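Long-range contacts in Amuc_1102 (Akkermansia muciniphila, PDB 7DSZ), which is of unproven function but adopts an immunoglobulin-like fold related to archaeal type IV pilus proteins and probably belongs to a pilus-like system: residues Pro15-Arg20 with Val60-Thr65; Asp72-Lys77 with Val101-Gly106; Lys96-Val101 with Pro194-Pro199. One frame throughout, in Å; residues are numbered along the deposited sequence.

Interaction 1 of 3, residues Pro15-Arg20 with Val60-Thr65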
ATOM      1  N   PRO C  15     -31.466  -0.908   5.467  1.00 38.99           N
ATOM      2  CA  PRO C  15     -30.837  -1.232   6.757  1.00 35.28           C
ATOM      3  C   PRO C  15     -31.477  -2.415   7.455  1.00 34.40           C
ATOM      4  O   PRO C  15     -30.874  -2.959   8.391  1.00 37.76           O
ATOM      5  CB  PRO C  15     -31.018   0.058   7.568  1.00 41.38           C
ATOM      6  CG  PRO C  15     -32.248   0.673   6.990  1.00 45.18           C
ATOM      7  CD  PRO C  15     -32.213   0.361   5.523  1.00 38.48           C
ATOM      8  N   ARG C  16     -32.670  -2.825   7.037  1.00 37.01           N
ATOM      9  CA  ARG C  16     -33.287  -4.031   7.560  1.00 37.46           C
ATOM     10  C   ARG C  16     -32.831  -5.291   6.835  1.00 34.89           C
ATOM     11  O   ARG C  16     -33.138  -6.395   7.298  1.00 29.86           O
ATOM     12  CB  ARG C  16     -34.816  -3.920   7.481  1.00 48.83           C
ATOM     13  CG  ARG C  16     -35.425  -2.730   8.235  1.00 54.56           C
ATOM     14  CD  ARG C  16     -35.800  -3.078   9.676  1.00 64.50           C
ATOM     15  NE  ARG C  16     -34.635  -3.137  10.559  1.00 76.31           N
ATOM     16  CZ  ARG C  16     -34.675  -3.511  11.836  1.00 78.15           C
ATOM     17  NH1 ARG C  16     -35.828  -3.870  12.389  1.00 75.91           N
ATOM     18  NH2 ARG C  16     -33.560  -3.533  12.559  1.00 69.89           N
ATOM     19  N   MET C  17     -32.105  -5.163   5.722  1.00 31.19           N
ATOM     20  CA  MET C  17     -31.648  -6.352   5.005  1.00 25.57           C
ATOM     21  C   MET C  17     -30.733  -7.193   5.889  1.00 25.25           C
ATOM     22  O   MET C  17     -29.896  -6.670   6.632  1.00 27.62           O
ATOM     23  CB  MET C  17     -30.918  -5.954   3.714  1.00 29.35           C
ATOM     24  CG  MET C  17     -30.371  -7.135   2.907  1.00 25.92           C
ATOM     25  SD  MET C  17     -29.434  -6.591   1.440  1.00 27.17           S
ATOM     26  CE  MET C  17     -28.285  -5.476   2.230  1.00 26.87           C
ATOM     27  N   GLN C  18     -30.925  -8.505   5.839  1.00 23.15           N
ATOM     28  CA  GLN C  18     -30.073  -9.444   6.541  1.00 21.93           C
ATOM     29  C   GLN C  18     -29.373 -10.316   5.515  1.00 20.03           C
ATOM     30  O   GLN C  18     -29.836 -10.484   4.387  1.00 21.29           O
ATOM     31  CB  GLN C  18     -30.866 -10.305   7.534  1.00 23.88           C
ATOM     32  CG  GLN C  18     -31.698  -9.480   8.501  1.00 22.33           C
ATOM     33  CD  GLN C  18     -32.435 -10.346   9.509  1.00 28.16           C
ATOM     34  OE1 GLN C  18     -31.831 -10.937  10.398  1.00 33.44           O
ATOM     35  NE2 GLN C  18     -33.737 -10.440   9.354  1.00 29.51           N
ATOM     36  N   VAL C  19     -28.258 -10.890   5.930  1.00 22.68           N
ATOM     37  CA  VAL C  19     -27.337 -11.565   5.033  1.00 22.59           C
ATOM     38  C   VAL C  19     -26.971 -12.912   5.634  1.00 23.66           C
ATOM     39  O   VAL C  19     -26.773 -13.023   6.851  1.00 24.59           O
ATOM     40  CB  VAL C  19     -26.089 -10.674   4.812  1.00 28.79           C
ATOM     41  CG1 VAL C  19     -24.947 -11.452   4.240  1.00 30.17           C
ATOM     42  CG2 VAL C  19     -26.453  -9.479   3.928  1.00 30.71           C
ATOM     43  N   ARG C  20     -26.883 -13.931   4.787  1.00 21.93           N
ATOM     44  CA  ARG C  20     -26.391 -15.244   5.167  1.00 23.28           C
ATOM     45  C   ARG C  20     -25.228 -15.641   4.271  1.00 23.91           C
ATOM     46  O   ARG C  20     -25.281 -15.469   3.047  1.00 26.03           O
ATOM     47  CB  ARG C  20     -27.490 -16.297   5.079  1.00 26.04           C
ATOM     48  CG  ARG C  20     -28.598 -16.057   6.097  1.00 22.70           C
ATOM     49  CD  ARG C  20     -28.075 -16.252   7.515  1.00 30.69           C
ATOM     50  NE  ARG C  20     -29.082 -15.971   8.537  1.00 34.61           N
ATOM     51  CZ  ARG C  20     -29.228 -14.805   9.160  1.00 31.22           C
ATOM     52  NH1 ARG C  20     -28.434 -13.773   8.886  1.00 27.32           N
ATOM     53  NH2 ARG C  20     -30.176 -14.669  10.077  1.00 28.57           N
ATOM     54  N   VAL C  60     -22.903 -15.747  -0.774  1.00 18.77           N
ATOM     55  CA  VAL C  60     -23.769 -14.886   0.028  1.00 17.96           C
ATOM     56  C   VAL C  60     -25.197 -14.987  -0.488  1.00 17.74           C
ATOM     57  O   VAL C  60     -25.422 -15.025  -1.699  1.00 19.96           O
ATOM     58  CB  VAL C  60     -23.310 -13.415  -0.026  1.00 20.60           C
ATOM     59  CG1 VAL C  60     -24.137 -12.552   0.927  1.00 20.47           C
ATOM     60  CG2 VAL C  60     -21.827 -13.310   0.278  1.00 19.91           C
ATOM     61  N   GLU C  61     -26.165 -14.965   0.429  1.00 21.12           N
ATOM     62  CA  GLU C  61     -27.564 -14.756   0.063  1.00 20.32           C
ATOM     63  C   GLU C  61     -28.142 -13.714   1.007  1.00 19.13           C
ATOM     64  O   GLU C  61     -27.558 -13.413   2.047  1.00 20.98           O
ATOM     65  CB  GLU C  61     -28.380 -16.062   0.123  1.00 22.26           C
ATOM     66  CG  GLU C  61     -27.875 -17.200  -0.796  1.00 23.02           C
ATOM     67  CD  GLU C  61     -28.108 -16.948  -2.283  1.00 24.21           C
ATOM     68  OE1 GLU C  61     -28.789 -15.956  -2.633  1.00 25.12           O
ATOM     69  OE2 GLU C  61     -27.623 -17.766  -3.102  1.00 28.82           O
ATOM     70  N   ALA C  62     -29.299 -13.145   0.644  1.00 19.36           N
ATOM     71  CA  ALA C  62     -29.819 -12.051   1.444  1.00 16.95           C
ATOM     72  C   ALA C  62     -31.345 -12.022   1.403  1.00 17.65           C
ATOM     73  O   ALA C  62     -31.981 -12.511   0.464  1.00 19.56           O
ATOM     74  CB  ALA C  62     -29.271 -10.693   0.969  1.00 19.14           C
ATOM     75  N   ALA C  63     -31.903 -11.393   2.433  1.00 23.61           N
ATOM     76  CA  ALA C  63     -33.333 -11.195   2.620  1.00 22.36           C
ATOM     77  C   ALA C  63     -33.580  -9.760   3.079  1.00 21.72           C
ATOM     78  O   ALA C  63     -33.239  -9.399   4.211  1.00 25.70           O
ATOM     79  CB  ALA C  63     -33.872 -12.209   3.636  1.00 22.56           C
ATOM     80  N   PRO C  64     -34.150  -8.895   2.231  1.00 22.86           N
ATOM     81  CA  PRO C  64     -34.509  -9.193   0.849  1.00 19.64           C
ATOM     82  C   PRO C  64     -33.281  -9.079  -0.043  1.00 24.26           C
ATOM     83  O   PRO C  64     -32.231  -8.641   0.429  1.00 24.18           O
ATOM     84  CB  PRO C  64     -35.540  -8.108   0.516  1.00 24.22           C
ATOM     85  CG  PRO C  64     -35.102  -6.949   1.336  1.00 26.06           C
ATOM     86  CD  PRO C  64     -34.528  -7.524   2.616  1.00 24.63           C
ATOM     87  N   THR C  65     -33.418  -9.456  -1.291  1.00 21.20           N
ATOM     88  CA  THR C  65     -32.274  -9.407  -2.195  1.00 22.92           C
ATOM     89  C   THR C  65     -32.021  -7.967  -2.628  1.00 21.70           C
ATOM     90  O   THR C  65     -32.952  -7.288  -3.076  1.00 24.17           O
ATOM     91  CB  THR C  65     -32.523 -10.309  -3.392  1.00 22.36           C
ATOM     92  OG1 THR C  65     -32.729 -11.642  -2.922  1.00 20.05           O
ATOM     93  CG2 THR C  65     -31.325 -10.305  -4.351  1.00 24.19           C
TER
HETATM   94  O   HOH W   1     -34.563  -9.287   6.522  1.00 33.88           O
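Q18 and R20 exchange backbone hydrogen bonds with A63 and E61 respectively, so the 18-20 and 60-63 strands run antiparallel, their directions 151° apart. The Q18 N to A63 O bond is 3.0 Å, and E61 N reaches R20 O at 2.8 Å. Between these rungs V19 and A62 form the non-hydrogen-bonded pair. CG1 of V19, anti to the backbone N (chi1 163°), meets V60 CG1 at 3.6 Å, the two valines crossing at a slant. M17 works just before the strand: CG lies anti to the backbone N (chi1 179°) and rests 3.4 Å from P64 O, and the chain runs on extended to SD, 4.1 Å from A62 CB. P64 follows a cis peptide bond and lays its CD against M17 CB at 4.1 Å. On the opposite face a water accepts from Q18 NE2 and donates to A63 O at 2.7 Å, giving that carbonyl a second donor beside Q18 N. R20 curls its guanidinium back to V19 O instead of reaching across. M17 and V19 also touch I71 and Y143 of the other sheet, the inward face of an edge strand (18-32) paired with the central strand 50-63 in an immunoglobulin-like beta sandwich.

Interaction 2 of 3, residues Asp72-Lys77 with Val101-Gly106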
ATOM      1  N   ASP C  72     -22.863  -4.020   0.664  1.00 19.22           N
ATOM      2  CA  ASP C  72     -21.804  -3.031   0.870  1.00 18.32           C
ATOM      3  C   ASP C  72     -20.478  -3.676   1.239  1.00 19.08           C
ATOM      4  O   ASP C  72     -19.431  -3.318   0.685  1.00 19.14           O
ATOM      5  CB  ASP C  72     -22.198  -2.055   1.974  1.00 21.17           C
ATOM      6  CG  ASP C  72     -23.179  -1.015   1.513  1.00 32.71           C
ATOM      7  OD1 ASP C  72     -23.140  -0.630   0.323  1.00 24.63           O
ATOM      8  OD2 ASP C  72     -23.974  -0.572   2.366  1.00 28.98           O
ATOM      9  N   ALA C  73     -20.488  -4.575   2.229  1.00 21.04           N
ATOM     10  CA  ALA C  73     -19.241  -5.091   2.794  1.00 18.51           C
ATOM     11  C   ALA C  73     -19.516  -6.330   3.630  1.00 19.99           C
ATOM     12  O   ALA C  73     -20.632  -6.553   4.092  1.00 21.07           O
ATOM     13  CB  ALA C  73     -18.529  -4.051   3.665  1.00 21.34           C
ATOM     14  N   LEU C  74     -18.457  -7.119   3.829  1.00 18.96           N
ATOM     15  CA  LEU C  74     -18.411  -8.228   4.775  1.00 16.67           C
ATOM     16  C   LEU C  74     -17.039  -8.195   5.412  1.00 21.88           C
ATOM     17  O   LEU C  74     -16.039  -7.994   4.713  1.00 19.79           O
ATOM     18  CB  LEU C  74     -18.575  -9.592   4.094  1.00 19.15           C
ATOM     19  CG  LEU C  74     -19.919 -10.088   3.618  1.00 22.38           C
ATOM     20  CD1 LEU C  74     -19.716 -11.447   2.975  1.00 20.55           C
ATOM     21  CD2 LEU C  74     -20.861 -10.178   4.840  1.00 20.32           C
ATOM     22  N   THR C  75     -16.972  -8.424   6.715  1.00 21.38           N
ATOM     23  CA  THR C  75     -15.683  -8.496   7.394  1.00 16.95           C
ATOM     24  C   THR C  75     -15.347  -9.952   7.689  1.00 19.47           C
ATOM     25  O   THR C  75     -16.138 -10.663   8.317  1.00 21.05           O
ATOM     26  CB  THR C  75     -15.698  -7.661   8.675  1.00 21.27           C
ATOM     27  OG1 THR C  75     -15.838  -6.281   8.321  1.00 24.01           O
ATOM     28  CG2 THR C  75     -14.396  -7.838   9.444  1.00 25.70           C
ATOM     29  N   PHE C  76     -14.200 -10.403   7.200  1.00 18.46           N
ATOM     30  CA  PHE C  76     -13.702 -11.747   7.467  1.00 16.83           C
ATOM     31  C   PHE C  76     -12.609 -11.655   8.517  1.00 20.33           C
ATOM     32  O   PHE C  76     -11.646 -10.913   8.336  1.00 21.31           O
ATOM     33  CB  PHE C  76     -13.130 -12.385   6.198  1.00 17.17           C
ATOM     34  CG  PHE C  76     -14.165 -13.000   5.309  1.00 17.31           C
ATOM     35  CD1 PHE C  76     -15.127 -12.207   4.696  1.00 17.25           C
ATOM     36  CD2 PHE C  76     -14.177 -14.366   5.084  1.00 17.08           C
ATOM     37  CE1 PHE C  76     -16.087 -12.772   3.863  1.00 17.43           C
ATOM     38  CE2 PHE C  76     -15.144 -14.943   4.252  1.00 18.45           C
ATOM     39  CZ  PHE C  76     -16.107 -14.129   3.647  1.00 17.26           C
ATOM     40  N   LYS C  77     -12.742 -12.424   9.594  1.00 17.78           N
ATOM     41  CA  LYS C  77     -11.705 -12.503  10.618  1.00 17.61           C
ATOM     42  C   LYS C  77     -11.061 -13.878  10.527  1.00 18.02           C
ATOM     43  O   LYS C  77     -11.752 -14.899  10.626  1.00 19.07           O
ATOM     44  CB  LYS C  77     -12.289 -12.244  12.006  1.00 18.15           C
ATOM     45  CG  LYS C  77     -12.842 -10.845  12.150  1.00 22.49           C
ATOM     46  CD  LYS C  77     -13.527 -10.634  13.505  1.00 25.54           C
ATOM     47  CE  LYS C  77     -13.837  -9.144  13.733  1.00 33.98           C
ATOM     48  NZ  LYS C  77     -14.543  -8.927  15.037  1.00 33.38           N
ATOM     49  N   VAL C 101     -15.458  -5.264   0.044  1.00 16.38           N
ATOM     50  CA  VAL C 101     -16.516  -4.339  -0.340  1.00 17.40           C
ATOM     51  C   VAL C 101     -17.090  -4.779  -1.677  1.00 16.38           C
ATOM     52  O   VAL C 101     -16.426  -5.452  -2.473  1.00 18.37           O
ATOM     53  CB  VAL C 101     -16.025  -2.874  -0.409  1.00 16.28           C
ATOM     54  CG1 VAL C 101     -15.746  -2.351   0.996  1.00 20.06           C
ATOM     55  CG2 VAL C 101     -14.778  -2.781  -1.277  1.00 17.50           C
ATOM     56  N   ASN C 102     -18.356  -4.419  -1.898  1.00 17.37           N
ATOM     57  CA  ASN C 102     -19.094  -4.822  -3.094  1.00 18.36           C
ATOM     58  C   ASN C 102     -19.096  -6.342  -3.235  1.00 18.11           C
ATOM     59  O   ASN C 102     -18.542  -6.900  -4.179  1.00 18.48           O
ATOM     60  CB  ASN C 102     -18.500  -4.194  -4.365  1.00 20.35           C
ATOM     61  CG  ASN C 102     -18.530  -2.691  -4.357  1.00 19.20           C
ATOM     62  OD1 ASN C 102     -19.425  -2.061  -3.787  1.00 20.97           O
ATOM     63  ND2 ASN C 102     -17.521  -2.092  -4.987  1.00 19.22           N
ATOM     64  N   VAL C 103     -19.695  -7.018  -2.266  1.00 17.17           N
ATOM     65  CA  VAL C 103     -19.720  -8.474  -2.249  1.00 17.65           C
ATOM     66  C   VAL C 103     -20.965  -8.911  -3.014  1.00 19.79           C
ATOM     67  O   VAL C 103     -22.084  -8.515  -2.630  1.00 18.31           O
ATOM     68  CB  VAL C 103     -19.704  -9.028  -0.819  1.00 16.60           C
ATOM     69  CG1 VAL C 103     -19.647 -10.545  -0.855  1.00 17.96           C
ATOM     70  CG2 VAL C 103     -18.476  -8.489  -0.069  1.00 20.65           C
ATOM     71  N   PRO C 104     -20.820  -9.645  -4.113  1.00 19.89           N
ATOM     72  CA  PRO C 104     -21.988 -10.035  -4.907  1.00 18.65           C
ATOM     73  C   PRO C 104     -22.809 -11.062  -4.152  1.00 20.82           C
ATOM     74  O   PRO C 104     -22.284 -11.825  -3.341  1.00 20.39           O
ATOM     75  CB  PRO C 104     -21.368 -10.639  -6.172  1.00 23.89           C
ATOM     76  CG  PRO C 104     -20.084 -11.211  -5.711  1.00 26.68           C
ATOM     77  CD  PRO C 104     -19.576 -10.246  -4.631  1.00 22.04           C
ATOM     78  N   VAL C 105     -24.111 -11.052  -4.413  1.00 19.32           N
ATOM     79  CA  VAL C 105     -25.050 -11.997  -3.815  1.00 18.86           C
ATOM     80  C   VAL C 105     -25.341 -13.093  -4.831  1.00 20.94           C
ATOM     81  O   VAL C 105     -25.471 -12.823  -6.034  1.00 23.65           O
ATOM     82  CB  VAL C 105     -26.342 -11.277  -3.372  1.00 23.75           C
ATOM     83  CG1 VAL C 105     -27.337 -12.257  -2.791  1.00 27.56           C
ATOM     84  CG2 VAL C 105     -26.029 -10.184  -2.350  1.00 24.42           C
ATOM     85  N   GLY C 106     -25.404 -14.341  -4.367  1.00 20.04           N
ATOM     86  CA  GLY C 106     -25.740 -15.447  -5.246  1.00 22.11           C
ATOM     87  C   GLY C 106     -24.614 -15.940  -6.125  1.00 28.76           C
ATOM     88  O   GLY C 106     -24.873 -16.601  -7.133  1.00 25.55           O
TER
HETATM   89  O   HOH W   2     -19.066  -0.891  -1.396  1.00 23.71           O
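A73 and V101 form an antiparallel non-hydrogen-bonded pair in the beta hairpin of strands 70-83 and 91-104, within the immunoglobulin-like domain. Both strands turn a corner here, at D72 and at N102, and the chain on the two sides of each corner belongs to different sheets or faces. N102 makes its turn with positive backbone angles, phi 56° and psi 63°.

The apolar contacts come in two groups. On the A73 face, V101 CG1 stands 4.2 Å from A73 CB, a light touch flanked by Y174 of the second subunit. Past the corner, V103 points its side chain at the 72-77 strand: its CG1, anti to the backbone N, meets L74 CD1 at 3.9 Å with the two side chains at about a right angle, while its CG2 lies 4.1 Å from L74 N. L74 and V103 both continue onto F58 and V60, so this buried cluster ties the hairpin to the facing sheet.

The polar ends of D72 and N102 have their main partners outside the two segments. The D72 carboxylate takes hydrogen bonds from T11 and T12 and a salt bridge from R122 of the second subunit; N102 bonds S119 and R122 of that same subunit. The corner thus doubles as part of the subunit interface.

What joins the backbones is D72 O. N102 N donates to it at 3.0 Å from well above the carbonyl plane, V101 CA adds a CA-H...O contact at 3.3 Å, and a water donates both to D72 O and, at 2.7 Å, to N102 OD1.

Interaction 3 of 3, residues Lys96-Val101 with Pro194-Pro199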
ATOM      1  N   LYS C  96      -6.112 -11.825  11.460  1.00 18.24           N
ATOM      2  CA  LYS C  96      -6.223 -10.815  10.417  1.00 15.61           C
ATOM      3  C   LYS C  96      -7.687 -10.514  10.134  1.00 17.76           C
ATOM      4  O   LYS C  96      -8.489 -11.442   9.995  1.00 19.20           O
ATOM      5  CB  LYS C  96      -5.530 -11.287   9.138  1.00 17.16           C
ATOM      6  CG  LYS C  96      -5.557 -10.263   8.018  1.00 17.75           C
ATOM      7  CD  LYS C  96      -4.664  -9.072   8.346  1.00 18.28           C
ATOM      8  CE  LYS C  96      -4.342  -8.275   7.083  1.00 21.43           C
ATOM      9  NZ  LYS C  96      -3.316  -7.204   7.363  1.00 24.31           N
ATOM     10  N   GLU C  97      -8.017  -9.226  10.039  1.00 16.25           N
ATOM     11  CA  GLU C  97      -9.307  -8.753   9.542  1.00 17.98           C
ATOM     12  C   GLU C  97      -9.159  -8.319   8.092  1.00 18.85           C
ATOM     13  O   GLU C  97      -8.264  -7.526   7.769  1.00 19.58           O
ATOM     14  CB  GLU C  97      -9.817  -7.561  10.347  1.00 24.24           C
ATOM     15  CG  GLU C  97     -10.652  -7.903  11.529  1.00 37.43           C
ATOM     16  CD  GLU C  97     -11.054  -6.668  12.327  1.00 48.58           C
ATOM     17  OE1 GLU C  97     -10.636  -6.550  13.508  1.00 41.66           O
ATOM     18  OE2 GLU C  97     -11.776  -5.816  11.756  1.00 43.12           O
ATOM     19  N   VAL C  98     -10.033  -8.831   7.229  1.00 17.43           N
ATOM     20  CA  VAL C  98     -10.117  -8.412   5.831  1.00 17.70           C
ATOM     21  C   VAL C  98     -11.539  -7.929   5.593  1.00 18.82           C
ATOM     22  O   VAL C  98     -12.489  -8.712   5.725  1.00 19.72           O
ATOM     23  CB  VAL C  98      -9.757  -9.552   4.864  1.00 18.21           C
ATOM     24  CG1 VAL C  98      -9.769  -9.068   3.417  1.00 18.31           C
ATOM     25  CG2 VAL C  98      -8.389 -10.153   5.212  1.00 17.38           C
ATOM     26  N   LYS C  99     -11.698  -6.649   5.245  1.00 18.19           N
ATOM     27  CA  LYS C  99     -13.019  -6.107   4.939  1.00 15.21           C
ATOM     28  C   LYS C  99     -13.167  -6.079   3.424  1.00 17.02           C
ATOM     29  O   LYS C  99     -12.423  -5.374   2.739  1.00 20.91           O
ATOM     30  CB  LYS C  99     -13.208  -4.712   5.534  1.00 19.51           C
ATOM     31  CG  LYS C  99     -14.620  -4.151   5.314  1.00 25.18           C
ATOM     32  CD  LYS C  99     -14.786  -2.790   5.988  1.00 31.74           C
ATOM     33  CE  LYS C  99     -16.155  -2.178   5.689  1.00 39.75           C
ATOM     34  NZ  LYS C  99     -17.013  -2.018   6.912  1.00 45.41           N
ATOM     35  N   TYR C 100     -14.097  -6.873   2.908  1.00 17.20           N
ATOM     36  CA  TYR C 100     -14.388  -6.901   1.482  1.00 13.79           C
ATOM     37  C   TYR C 100     -15.512  -5.927   1.201  1.00 18.11           C
ATOM     38  O   TYR C 100     -16.413  -5.774   2.022  1.00 19.28           O
ATOM     39  CB  TYR C 100     -14.802  -8.307   1.040  1.00 14.42           C
ATOM     40  CG  TYR C 100     -13.671  -9.274   1.064  1.00 17.15           C
ATOM     41  CD1 TYR C 100     -12.694  -9.248   0.073  1.00 16.79           C
ATOM     42  CD2 TYR C 100     -13.548 -10.194   2.099  1.00 17.53           C
ATOM     43  CE1 TYR C 100     -11.640 -10.141   0.095  1.00 16.74           C
ATOM     44  CE2 TYR C 100     -12.497 -11.094   2.123  1.00 18.37           C
ATOM     45  CZ  TYR C 100     -11.553 -11.056   1.128  1.00 17.55           C
ATOM     46  OH  TYR C 100     -10.504 -11.939   1.147  1.00 17.42           O
ATOM     47  N   VAL C 101     -15.458  -5.264   0.044  1.00 16.38           N
ATOM     48  CA  VAL C 101     -16.516  -4.339  -0.340  1.00 17.40           C
ATOM     49  C   VAL C 101     -17.090  -4.779  -1.677  1.00 16.38           C
ATOM     50  O   VAL C 101     -16.426  -5.452  -2.473  1.00 18.37           O
ATOM     51  CB  VAL C 101     -16.025  -2.874  -0.409  1.00 16.28           C
ATOM     52  CG1 VAL C 101     -15.746  -2.351   0.996  1.00 20.06           C
ATOM     53  CG2 VAL C 101     -14.778  -2.781  -1.277  1.00 17.50           C
ATOM     54  N   PRO C 194     -13.606 -10.742  -3.916  1.00 15.94           N
ATOM     55  CA  PRO C 194     -14.118  -9.367  -3.922  1.00 16.10           C
ATOM     56  C   PRO C 194     -12.995  -8.358  -3.707  1.00 18.21           C
ATOM     57  O   PRO C 194     -11.869  -8.683  -3.313  1.00 18.44           O
ATOM     58  CB  PRO C 194     -15.115  -9.334  -2.755  1.00 19.04           C
ATOM     59  CG  PRO C 194     -15.270 -10.779  -2.298  1.00 19.43           C
ATOM     60  CD  PRO C 194     -13.993 -11.460  -2.687  1.00 17.75           C
ATOM     61  N   GLU C 195     -13.336  -7.098  -3.975  1.00 15.78           N
ATOM     62  CA  GLU C 195     -12.452  -5.977  -3.678  1.00 13.70           C
ATOM     63  C   GLU C 195     -12.198  -5.874  -2.177  1.00 17.62           C
ATOM     64  O   GLU C 195     -13.095  -6.108  -1.365  1.00 17.90           O
ATOM     65  CB  GLU C 195     -13.097  -4.683  -4.194  1.00 17.08           C
ATOM     66  CG  GLU C 195     -12.313  -3.408  -3.926  1.00 19.16           C
ATOM     67  CD  GLU C 195     -13.036  -2.161  -4.441  1.00 19.56           C
ATOM     68  OE1 GLU C 195     -14.094  -2.302  -5.090  1.00 19.41           O
ATOM     69  OE2 GLU C 195     -12.519  -1.053  -4.208  1.00 20.58           O
ATOM     70  N   ILE C 196     -10.977  -5.489  -1.803  1.00 17.61           N
ATOM     71  CA  ILE C 196     -10.615  -5.292  -0.393  1.00 17.08           C
ATOM     72  C   ILE C 196     -10.650  -3.814  -0.053  1.00 21.35           C
ATOM     73  O   ILE C 196     -10.036  -3.000  -0.749  1.00 20.13           O
ATOM     74  CB  ILE C 196      -9.221  -5.861  -0.094  1.00 15.96           C
ATOM     75  CG1 ILE C 196      -9.201  -7.366  -0.373  1.00 18.69           C
ATOM     76  CG2 ILE C 196      -8.789  -5.496   1.355  1.00 17.89           C
ATOM     77  CD1 ILE C 196      -7.798  -7.969  -0.342  1.00 19.62           C
ATOM     78  N   MET C 197     -11.306  -3.471   1.055  1.00 17.43           N
ATOM     79  CA  MET C 197     -11.310  -2.088   1.510  1.00 19.60           C
ATOM     80  C   MET C 197      -9.920  -1.697   2.018  1.00 23.52           C
ATOM     81  O   MET C 197      -9.335  -2.396   2.851  1.00 25.55           O
ATOM     82  CB  MET C 197     -12.349  -1.888   2.610  1.00 20.49           C
ATOM     83  CG  MET C 197     -12.405  -0.458   3.084  1.00 28.05           C
ATOM     84  SD  MET C 197     -13.349   0.527   1.909  1.00 43.79           S
ATOM     85  CE  MET C 197     -14.902   0.599   2.812  1.00 42.21           C
ATOM     86  N   ARG C 198      -9.387  -0.597   1.482  1.00 21.57           N
ATOM     87  CA  ARG C 198      -8.051  -0.108   1.826  1.00 26.50           C
ATOM     88  C   ARG C 198      -8.038   0.462   3.246  1.00 32.27           C
ATOM     89  O   ARG C 198      -9.086   0.804   3.799  1.00 28.75           O
ATOM     90  CB  ARG C 198      -7.598   0.970   0.829  1.00 29.19           C
ATOM     91  CG  ARG C 198      -7.328   0.489  -0.604  1.00 28.36           C
ATOM     92  CD  ARG C 198      -5.888   0.013  -0.827  1.00 24.72           C
ATOM     93  NE  ARG C 198      -5.787  -0.752  -2.070  1.00 24.86           N
ATOM     94  CZ  ARG C 198      -4.654  -1.236  -2.577  1.00 25.89           C
ATOM     95  NH1 ARG C 198      -3.500  -1.026  -1.960  1.00 28.01           N
ATOM     96  NH2 ARG C 198      -4.673  -1.936  -3.707  1.00 27.68           N
ATOM     97  N   PRO C 199      -6.854   0.590   3.857  1.00 35.66           N
ATOM     98  CA  PRO C 199      -6.803   1.052   5.252  1.00 42.00           C
ATOM     99  C   PRO C 199      -7.329   2.475   5.388  1.00 47.46           C
ATOM    100  O   PRO C 199      -7.147   3.317   4.503  1.00 43.31           O
ATOM    101  CB  PRO C 199      -5.310   0.962   5.606  1.00 36.51           C
ATOM    102  CG  PRO C 199      -4.714   0.027   4.589  1.00 38.26           C
ATOM    103  CD  PRO C 199      -5.511   0.253   3.339  1.00 35.31           C
TER
HETATM  104  O   HOH W   3      -9.555  -4.725   4.853  1.00 20.12           O
HETATM  105  O   HOH W   4     -15.920  -6.758  -5.076  1.00 17.12           O
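K99 and V101 hold the 194-199 segment by two backbone bonds, M197 N to K99 O at 2.8 Å and V101 N to E195 O at 2.9 Å, although the touching parts run 104° apart end to end. Y100 and I196 form the antiparallel non-hydrogen-bonded pair between these bonds. Waters continue the pairing outward, one between K99 N and M197 O, the other between V101 O and E195 N. The Y100 ring carries much of the packing: CD1 lies 3.7 Å from P194 CB, CE1 lies 3.7 Å from I196 CG1, and the carbonyl oxygens of P194 and E195 sit at the ring's edge. V98 CG1 lies over one ring face, offset toward its rim, and the hydroxyl bonds S112 N. With an alanine at this place the ring and hydroxyl are gone, which is likely to open a gap against P194 and I196 and leave S112 N without its partner. V101 serves two neighbours with its two branches: CG1 meets M197 CE at 3.6 Å, where the bends at chi2 (79°) and chi3 (101°) bring CE of M197 against V101, while CG2 lies 3.7 Å from E195 CD. The glutamate's OE1 bonds S116 of the second subunit. K99 runs alongside M197, CB to CB 4.2 Å. The arrangement is a short, weakly bonded C-terminal strand added to the 91-104 strand of the immunoglobulin-like domain's mixed sheet, across from the 70-83 strand, at the border with another subunit.

Overall arrangement
The three contacts follow one another through the domain, with centres 11 Å apart from interaction 1 to interaction 2 and 9 Å from interaction 2 to interaction 3; interactions 1 and 3 lie 19 Å apart and do not touch. Interaction 1 belongs to the three-stranded antiparallel sheet, the other two to the mixed sheet, and V60 links them by bonding G106 through its backbone and packing on V103. Interactions 2 and 3 share V101 and strand 91-104, and their segments alternate along the chain, whereas interaction 1 closes before either opens. Strand 91-104 thus lies between the 70-83 strand and the C-terminal segment, with interactions 2 and 3 both facing the second subunit.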